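PDB 3I16: aluminum resistance protein from Clostridium novyi, which is probably a pyridoxal-phosphate-dependent carbon-sulfur lyase of the methionine gamma-lyase family, with a likely role in aluminium resistance. Local coordinates for residues 53-58 / 79-84; 343-348 / 399-404. All coordinates share one frame; numbering follows the deposited sequence.

Contact 1: residues 53-58 / 79-84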
ATOM      1  N   GLN B  53     -21.148 -14.876   0.792  1.00 15.51           N
ATOM      2  CA  GLN B  53     -21.138 -16.316   0.640  1.00 16.06           C
ATOM      3  C   GLN B  53     -21.610 -16.779  -0.723  1.00 15.90           C
ATOM      4  O   GLN B  53     -21.034 -17.708  -1.284  1.00 15.50           O
ATOM      5  CB  GLN B  53     -21.951 -16.954   1.768  1.00 15.55           C
ATOM      6  CG  GLN B  53     -21.300 -16.676   3.109  1.00 19.88           C
ATOM      7  CD  GLN B  53     -22.079 -17.212   4.262  1.00 20.05           C
ATOM      8  OE1 GLN B  53     -23.299 -17.389   4.172  1.00 16.49           O
ATOM      9  NE2 GLN B  53     -21.385 -17.473   5.372  1.00 22.31           N
ATOM     10  N   GLU B  54     -22.631 -16.116  -1.260  1.00 16.30           N
ATOM     11  CA  GLU B  54     -23.137 -16.432  -2.585  1.00 16.09           C
ATOM     12  C   GLU B  54     -22.072 -16.182  -3.640  1.00 17.34           C
ATOM     13  O   GLU B  54     -21.976 -16.925  -4.626  1.00 19.07           O
ATOM     14  CB  GLU B  54     -24.399 -15.629  -2.887  1.00 18.21           C
ATOM     15  CG  GLU B  54     -25.602 -16.039  -2.048  1.00 19.19           C
ATOM     16  CD  GLU B  54     -26.129 -17.413  -2.406  1.00 34.96           C
ATOM     17  OE1 GLU B  54     -26.073 -17.791  -3.606  1.00 38.58           O
ATOM     18  OE2 GLU B  54     -26.619 -18.115  -1.487  1.00 44.45           O
ATOM     19  N   GLU B  55     -21.245 -15.166  -3.425  1.00 16.86           N
ATOM     20  CA  GLU B  55     -20.159 -14.861  -4.345  1.00 17.33           C
ATOM     21  C   GLU B  55     -18.886 -15.646  -4.064  1.00 16.59           C
ATOM     22  O   GLU B  55     -17.872 -15.438  -4.734  1.00 17.03           O
ATOM     23  CB  GLU B  55     -19.865 -13.347  -4.341  1.00 19.26           C
ATOM     24  CG  GLU B  55     -20.945 -12.561  -5.003  1.00 19.16           C
ATOM     25  CD  GLU B  55     -21.165 -12.980  -6.450  1.00 20.80           C
ATOM     26  OE1 GLU B  55     -20.174 -13.302  -7.155  1.00 11.87           O
ATOM     27  OE2 GLU B  55     -22.338 -12.959  -6.877  1.00 17.78           O
ATOM     28  N   ARG B  56     -18.921 -16.527  -3.068  1.00 16.46           N
ATOM     29  CA  ARG B  56     -17.777 -17.376  -2.746  1.00 17.29           C
ATOM     30  C   ARG B  56     -16.467 -16.595  -2.547  1.00 17.85           C
ATOM     31  O   ARG B  56     -15.406 -16.959  -3.065  1.00 19.42           O
ATOM     32  CB  ARG B  56     -17.660 -18.464  -3.813  1.00 17.25           C
ATOM     33  CG  ARG B  56     -18.908 -19.367  -3.863  1.00 18.66           C
ATOM     34  CD  ARG B  56     -18.912 -20.288  -5.088  1.00 24.61           C
ATOM     35  NE  ARG B  56     -17.853 -21.287  -5.033  1.00 27.83           N
ATOM     36  CZ  ARG B  56     -17.922 -22.445  -4.367  1.00 27.68           C
ATOM     37  NH1 ARG B  56     -19.002 -22.783  -3.668  1.00 29.68           N
ATOM     38  NH2 ARG B  56     -16.884 -23.269  -4.384  1.00 27.62           N
ATOM     39  N   ILE B  57     -16.562 -15.523  -1.766  1.00 17.75           N
ATOM     40  CA  ILE B  57     -15.415 -14.686  -1.497  1.00 18.52           C
ATOM     41  C   ILE B  57     -14.363 -15.505  -0.725  1.00 18.68           C
ATOM     42  O   ILE B  57     -14.687 -16.198   0.229  1.00 18.10           O
ATOM     43  CB  ILE B  57     -15.829 -13.385  -0.731  1.00 16.80           C
ATOM     44  CG1 ILE B  57     -16.820 -12.552  -1.561  1.00 16.78           C
ATOM     45  CG2 ILE B  57     -14.610 -12.518  -0.356  1.00 13.71           C
ATOM     46  CD1 ILE B  57     -16.319 -12.130  -2.941  1.00 12.71           C
ATOM     47  N   SER B  58     -13.119 -15.430  -1.192  1.00 19.08           N
ATOM     48  CA  SER B  58     -11.974 -16.096  -0.604  1.00 19.84           C
ATOM     49  C   SER B  58     -10.818 -15.101  -0.483  1.00 21.68           C
ATOM     50  O   SER B  58     -10.907 -13.960  -0.953  1.00 20.62           O
ATOM     51  CB  SER B  58     -11.521 -17.221  -1.514  1.00 20.55           C
ATOM     52  OG  SER B  58     -10.971 -16.688  -2.709  1.00 22.56           O
ATOM     53  N   ASP B  79     -18.253  -5.821  -6.901  1.00 13.60           N
ATOM     54  CA  ASP B  79     -19.425  -5.285  -7.577  1.00 13.99           C
ATOM     55  C   ASP B  79     -20.602  -6.267  -7.446  1.00 13.02           C
ATOM     56  O   ASP B  79     -21.739  -5.856  -7.153  1.00 11.09           O
ATOM     57  CB  ASP B  79     -19.153  -5.005  -9.047  1.00 14.13           C
ATOM     58  CG  ASP B  79     -18.213  -3.828  -9.273  1.00 18.48           C
ATOM     59  OD1 ASP B  79     -17.923  -3.044  -8.340  1.00 15.48           O
ATOM     60  OD2 ASP B  79     -17.724  -3.704 -10.411  1.00 16.68           O
ATOM     61  N   ALA B  80     -20.306  -7.553  -7.608  1.00 10.58           N
ATOM     62  CA  ALA B  80     -21.310  -8.609  -7.505  1.00  9.69           C
ATOM     63  C   ALA B  80     -21.861  -8.719  -6.103  1.00 11.32           C
ATOM     64  O   ALA B  80     -23.066  -8.918  -5.921  1.00 11.31           O
ATOM     65  CB  ALA B  80     -20.720  -9.973  -7.975  1.00  8.08           C
ATOM     66  N   VAL B  81     -20.985  -8.616  -5.102  1.00 11.96           N
ATOM     67  CA  VAL B  81     -21.446  -8.633  -3.704  1.00 12.85           C
ATOM     68  C   VAL B  81     -22.378  -7.444  -3.429  1.00 13.10           C
ATOM     69  O   VAL B  81     -23.425  -7.612  -2.798  1.00 12.80           O
ATOM     70  CB  VAL B  81     -20.270  -8.639  -2.698  1.00 12.37           C
ATOM     71  CG1 VAL B  81     -20.760  -8.404  -1.275  1.00  9.12           C
ATOM     72  CG2 VAL B  81     -19.499  -9.960  -2.790  1.00  8.66           C
ATOM     73  N   TYR B  82     -21.994  -6.250  -3.895  1.00 12.21           N
ATOM     74  CA  TYR B  82     -22.818  -5.046  -3.702  1.00 11.91           C
ATOM     75  C   TYR B  82     -24.204  -5.216  -4.346  1.00 13.27           C
ATOM     76  O   TYR B  82     -25.229  -4.851  -3.757  1.00 12.01           O
ATOM     77  CB  TYR B  82     -22.137  -3.785  -4.272  1.00 10.79           C
ATOM     78  CG  TYR B  82     -21.416  -2.907  -3.274  1.00 11.66           C
ATOM     79  CD1 TYR B  82     -20.298  -3.355  -2.592  1.00 12.89           C
ATOM     80  CD2 TYR B  82     -21.831  -1.594  -3.053  1.00 17.34           C
ATOM     81  CE1 TYR B  82     -19.652  -2.540  -1.666  1.00 11.53           C
ATOM     82  CE2 TYR B  82     -21.177  -0.759  -2.134  1.00 13.85           C
ATOM     83  CZ  TYR B  82     -20.084  -1.236  -1.459  1.00 14.99           C
ATOM     84  OH  TYR B  82     -19.416  -0.420  -0.573  1.00 14.21           O
ATOM     85  N   ALA B  83     -24.209  -5.756  -5.557  1.00 12.07           N
ATOM     86  CA  ALA B  83     -25.429  -6.001  -6.329  1.00 12.39           C
ATOM     87  C   ALA B  83     -26.386  -6.958  -5.610  1.00 13.91           C
ATOM     88  O   ALA B  83     -27.603  -6.708  -5.572  1.00 10.66           O
ATOM     89  CB  ALA B  83     -25.081  -6.485  -7.738  1.00 10.79           C
ATOM     90  N   ARG B  84     -25.832  -8.001  -4.979  1.00 14.33           N
ATOM     91  CA  ARG B  84     -26.639  -8.891  -4.156  1.00 15.10           C
ATOM     92  C   ARG B  84     -27.185  -8.188  -2.916  1.00 15.31           C
ATOM     93  O   ARG B  84     -28.348  -8.387  -2.573  1.00 15.12           O
ATOM     94  CB  ARG B  84     -25.857 -10.128  -3.730  1.00 14.48           C
ATOM     95  CG  ARG B  84     -25.656 -11.109  -4.858  1.00 17.60           C
ATOM     96  CD  ARG B  84     -24.779 -12.247  -4.426  1.00 18.40           C
ATOM     97  NE  ARG B  84     -24.540 -13.145  -5.548  1.00 19.49           N
ATOM     98  CZ  ARG B  84     -25.371 -14.110  -5.926  1.00 19.02           C
ATOM     99  NH1 ARG B  84     -26.511 -14.341  -5.269  1.00 17.57           N
ATOM    100  NH2 ARG B  84     -25.050 -14.866  -6.965  1.00 22.26           N
TER

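Contact 2: residues 343-348 / 399-404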
ATOM      1  N   ASP B 343     -22.432  31.892  18.141  1.00 31.60           N
ATOM      2  CA  ASP B 343     -21.362  31.536  19.076  1.00 32.44           C
ATOM      3  C   ASP B 343     -21.502  30.089  19.579  1.00 31.62           C
ATOM      4  O   ASP B 343     -20.548  29.311  19.480  1.00 32.64           O
ATOM      5  CB  ASP B 343     -21.281  32.526  20.257  1.00 30.99           C
ATOM      6  CG  ASP B 343     -20.648  33.883  19.871  1.00 36.81           C
ATOM      7  OD1 ASP B 343     -20.268  34.092  18.683  1.00 29.93           O
ATOM      8  OD2 ASP B 343     -20.527  34.748  20.783  1.00 35.46           O
ATOM      9  N   LYS B 344     -22.680  29.724  20.101  1.00 29.18           N
ATOM     10  CA  LYS B 344     -22.889  28.360  20.583  1.00 26.38           C
ATOM     11  C   LYS B 344     -22.608  27.385  19.464  1.00 26.16           C
ATOM     12  O   LYS B 344     -21.993  26.350  19.690  1.00 26.75           O
ATOM     13  CB  LYS B 344     -24.286  28.161  21.154  1.00 26.37           C
ATOM     14  CG  LYS B 344     -24.475  28.893  22.448  1.00 24.64           C
ATOM     15  CD  LYS B 344     -25.835  28.708  23.033  1.00 24.84           C
ATOM     16  CE  LYS B 344     -25.988  29.607  24.252  1.00 27.80           C
ATOM     17  NZ  LYS B 344     -27.338  29.541  24.871  1.00 32.96           N
ATOM     18  N   LEU B 345     -23.003  27.745  18.248  1.00 23.60           N
ATOM     19  CA  LEU B 345     -22.772  26.901  17.111  1.00 23.68           C
ATOM     20  C   LEU B 345     -21.299  26.567  16.876  1.00 24.07           C
ATOM     21  O   LEU B 345     -20.934  25.405  16.871  1.00 24.10           O
ATOM     22  CB  LEU B 345     -23.350  27.537  15.854  1.00 22.73           C
ATOM     23  CG  LEU B 345     -23.029  26.791  14.565  1.00 24.30           C
ATOM     24  CD1 LEU B 345     -23.686  25.434  14.592  1.00 22.75           C
ATOM     25  CD2 LEU B 345     -23.490  27.579  13.357  1.00 26.43           C
ATOM     26  N   ILE B 346     -20.459  27.575  16.651  1.00 26.84           N
ATOM     27  CA  ILE B 346     -19.038  27.322  16.333  1.00 26.15           C
ATOM     28  C   ILE B 346     -18.348  26.631  17.522  1.00 23.41           C
ATOM     29  O   ILE B 346     -17.543  25.726  17.341  1.00 24.93           O
ATOM     30  CB  ILE B 346     -18.254  28.605  15.926  1.00 29.19           C
ATOM     31  CG1 ILE B 346     -18.876  29.301  14.706  1.00 31.69           C
ATOM     32  CG2 ILE B 346     -16.797  28.245  15.567  1.00 27.55           C
ATOM     33  CD1 ILE B 346     -18.732  28.522  13.395  1.00 33.81           C
ATOM     34  N   GLU B 347     -18.679  27.058  18.726  1.00 19.61           N
ATOM     35  CA  GLU B 347     -18.189  26.414  19.924  1.00 22.58           C
ATOM     36  C   GLU B 347     -18.561  24.926  20.010  1.00 23.61           C
ATOM     37  O   GLU B 347     -17.759  24.102  20.473  1.00 23.40           O
ATOM     38  CB  GLU B 347     -18.724  27.138  21.156  1.00 22.63           C
ATOM     39  CG  GLU B 347     -17.977  28.406  21.421  1.00 29.02           C
ATOM     40  CD  GLU B 347     -16.526  28.104  21.739  1.00 35.80           C
ATOM     41  OE1 GLU B 347     -16.282  27.558  22.842  1.00 26.97           O
ATOM     42  OE2 GLU B 347     -15.649  28.377  20.869  1.00 35.62           O
ATOM     43  N   PHE B 348     -19.766  24.583  19.571  1.00 20.30           N
ATOM     44  CA  PHE B 348     -20.186  23.187  19.615  1.00 20.24           C
ATOM     45  C   PHE B 348     -19.313  22.359  18.683  1.00 18.45           C
ATOM     46  O   PHE B 348     -18.823  21.284  19.081  1.00 17.93           O
ATOM     47  CB  PHE B 348     -21.666  23.031  19.235  1.00 18.99           C
ATOM     48  CG  PHE B 348     -22.133  21.608  19.183  1.00 14.80           C
ATOM     49  CD1 PHE B 348     -22.476  20.944  20.339  1.00 19.24           C
ATOM     50  CD2 PHE B 348     -22.251  20.942  17.970  1.00 23.12           C
ATOM     51  CE1 PHE B 348     -22.933  19.647  20.286  1.00 15.37           C
ATOM     52  CE2 PHE B 348     -22.702  19.631  17.922  1.00 21.77           C
ATOM     53  CZ  PHE B 348     -23.037  19.001  19.083  1.00 15.75           C
ATOM     54  N   GLU B 399     -28.150  32.160   9.667  1.00 29.46           N
ATOM     55  CA  GLU B 399     -29.300  31.950  10.533  1.00 29.08           C
ATOM     56  C   GLU B 399     -30.137  30.821   9.943  1.00 26.31           C
ATOM     57  O   GLU B 399     -30.185  30.660   8.722  1.00 27.52           O
ATOM     58  CB  GLU B 399     -30.155  33.211  10.623  1.00 29.29           C
ATOM     59  CG  GLU B 399     -29.519  34.362  11.346  1.00 32.69           C
ATOM     60  CD  GLU B 399     -30.225  35.674  11.055  1.00 47.44           C
ATOM     61  OE1 GLU B 399     -30.565  35.913   9.867  1.00 57.31           O
ATOM     62  OE2 GLU B 399     -30.417  36.481  11.995  1.00 51.56           O
ATOM     63  N   PRO B 400     -30.782  30.027  10.797  1.00 24.16           N
ATOM     64  CA  PRO B 400     -30.840  30.059  12.261  1.00 23.95           C
ATOM     65  C   PRO B 400     -29.688  29.298  12.978  1.00 22.32           C
ATOM     66  O   PRO B 400     -29.830  28.915  14.152  1.00 21.31           O
ATOM     67  CB  PRO B 400     -32.199  29.411  12.554  1.00 24.01           C
ATOM     68  CG  PRO B 400     -32.552  28.640  11.304  1.00 25.35           C
ATOM     69  CD  PRO B 400     -31.513  28.871  10.263  1.00 24.43           C
ATOM     70  N   TYR B 401     -28.566  29.099  12.283  1.00 20.77           N
ATOM     71  CA  TYR B 401     -27.375  28.451  12.854  1.00 20.16           C
ATOM     72  C   TYR B 401     -27.649  27.016  13.280  1.00 16.88           C
ATOM     73  O   TYR B 401     -27.719  26.701  14.459  1.00 19.59           O
ATOM     74  CB  TYR B 401     -26.784  29.287  14.008  1.00 21.30           C
ATOM     75  CG  TYR B 401     -26.495  30.703  13.568  1.00 24.80           C
ATOM     76  CD1 TYR B 401     -25.517  30.960  12.614  1.00 29.49           C
ATOM     77  CD2 TYR B 401     -27.201  31.781  14.099  1.00 30.26           C
ATOM     78  CE1 TYR B 401     -25.260  32.255  12.172  1.00 33.92           C
ATOM     79  CE2 TYR B 401     -26.946  33.074  13.679  1.00 31.67           C
ATOM     80  CZ  TYR B 401     -25.977  33.308  12.712  1.00 37.35           C
ATOM     81  OH  TYR B 401     -25.718  34.596  12.291  1.00 40.49           O
ATOM     82  N   ILE B 402     -27.818  26.172  12.278  1.00 17.83           N
ATOM     83  CA  ILE B 402     -28.083  24.763  12.457  1.00 18.24           C
ATOM     84  C   ILE B 402     -26.759  24.014  12.302  1.00 18.95           C
ATOM     85  O   ILE B 402     -25.994  24.311  11.398  1.00 18.92           O
ATOM     86  CB  ILE B 402     -29.094  24.267  11.417  1.00 16.81           C
ATOM     87  CG1 ILE B 402     -30.394  25.084  11.516  1.00 20.21           C
ATOM     88  CG2 ILE B 402     -29.368  22.775  11.626  1.00 13.89           C
ATOM     89  CD1 ILE B 402     -31.360  24.855  10.369  1.00 16.12           C
ATOM     90  N   ALA B 403     -26.481  23.089  13.219  1.00 18.41           N
ATOM     91  CA  ALA B 403     -25.305  22.225  13.160  1.00 15.35           C
ATOM     92  C   ALA B 403     -25.816  20.852  12.747  1.00 17.66           C
ATOM     93  O   ALA B 403     -26.926  20.461  13.138  1.00 16.04           O
ATOM     94  CB  ALA B 403     -24.632  22.157  14.535  1.00 15.03           C
ATOM     95  N   TYR B 404     -25.028  20.131  11.954  1.00 15.09           N
ATOM     96  CA  TYR B 404     -25.373  18.795  11.506  1.00 15.54           C
ATOM     97  C   TYR B 404     -24.283  17.867  12.037  1.00 16.23           C
ATOM     98  O   TYR B 404     -23.114  18.035  11.712  1.00 16.74           O
ATOM     99  CB  TYR B 404     -25.475  18.763   9.980  1.00 16.38           C
ATOM    100  CG  TYR B 404     -26.479  19.778   9.457  1.00 14.87           C
ATOM    101  CD1 TYR B 404     -27.771  19.403   9.131  1.00 17.55           C
ATOM    102  CD2 TYR B 404     -26.132  21.115   9.311  1.00 17.96           C
ATOM    103  CE1 TYR B 404     -28.696  20.339   8.662  1.00 20.71           C
ATOM    104  CE2 TYR B 404     -27.044  22.055   8.865  1.00 21.99           C
ATOM    105  CZ  TYR B 404     -28.324  21.659   8.539  1.00 21.76           C
ATOM    106  OH  TYR B 404     -29.221  22.577   8.077  1.00 20.47           O
TER

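Contact 1: residues 53-58 / 79-84
The guanidinium of Arg-84 has Glu-54 over one face and Glu-55 at its edge. CB of Glu-54 sits 3.4 Å from NH1 of Arg-84, above the plane and displaced toward the rim, while OE2 of Glu-55 lies in the guanidinium plane, 2.6 Å from NE of Arg-84. That N-H points almost straight at the oxygen (176°) and reaches it on the anti side of the carboxylate, whose plane is turned 43° from the guanidinium. NH2 of Arg-84 adds a weak bond to the same OE2. The carboxylate of Glu-54 adds only a long electrostatic contact: its OE1 is 3.9 Å from NH1 of Arg-84, well out of the guanidinium plane, with no N-H aimed at it. The salt-bridge network thus joins helix 73-86 to the C-terminal end of the long helix 17-54, which closes in a Schellman motif with Arg-56, at positive phi, as its first non-helical residue. Glu-55 bends at chi2 (-59°), bringing its carboxylate back over Ala-80, whose CB is 3.4 Å from CD of Glu-55. Behind the charges the contact is apolar. CG2 of Val-81 packs 3.7 Å from CG of Glu-55, and CD1 of Ile-57 meets the same methyl at 3.9 Å. Ile-57 also packs on Tyr-291 of helix 287-318 and on Ile-358 of the second subunit.

Contact 2: residues 343-348 / 399-404
Helix-on-sheet packing joins helix 342-354 to strand 402-406 of the six-stranded antiparallel sheet, in the C-terminal part of a chain of the PLP-dependent aminotransferase clan. The short helical segment runs nearly parallel to the strand, at 16°, with the axes 8.9 Å apart. Leu-345 carries the contact by dividing its two methyls: CD1 goes to the strand proper and CD2 to the turn just before it. With CG anti to the backbone N (chi1 174°), the side chain reaches toward the strand, and CD2 meets CB of Tyr-401 at 3.8 Å. The Leu-345 and Tyr-401 side chains cross at about a right angle; beyond CB the tyrosine leads off, and the nearest ring atom to CD2 of Leu-345 is CD1 of Tyr-401, at 4.0 Å. Ile-402 and Tyr-404 set out from the backbone away from the helix, whereas Ala-403 between them points its CB toward it. One turn on from Leu-345, Phe-348 adds a looser contact, its CD2 4.4 Å from CB of Ala-403, and its ring also meets that of Phe-339. No hydrogen bond links the two segments. The tightest point is CD1 of Leu-345 against CB of Ala-403, 3.4 Å apart and closer than usual for two methyl carbons.

Contacts 1 and 2 lie on opposite sides of the chain's centre, their own centres about 43 Å apart and their nearest atoms about 22 Å, so neither touches the other. They follow one another in sequence, 53-58 / 79-84 closing well before 343-348 / 399-404 opens. The first is partly buried, combines a salt-bridge network with apolar packing and borders a second subunit; the second is buried, apolar and untouched by any other chain of the assembly. Both are away from the pyridoxal phosphate pocket, which includes Tyr-126 and Lys-244. In contact 2 the side chain of Ile-402 is about 13 Å from a bound pyridoxal phosphate, too far for direct contact.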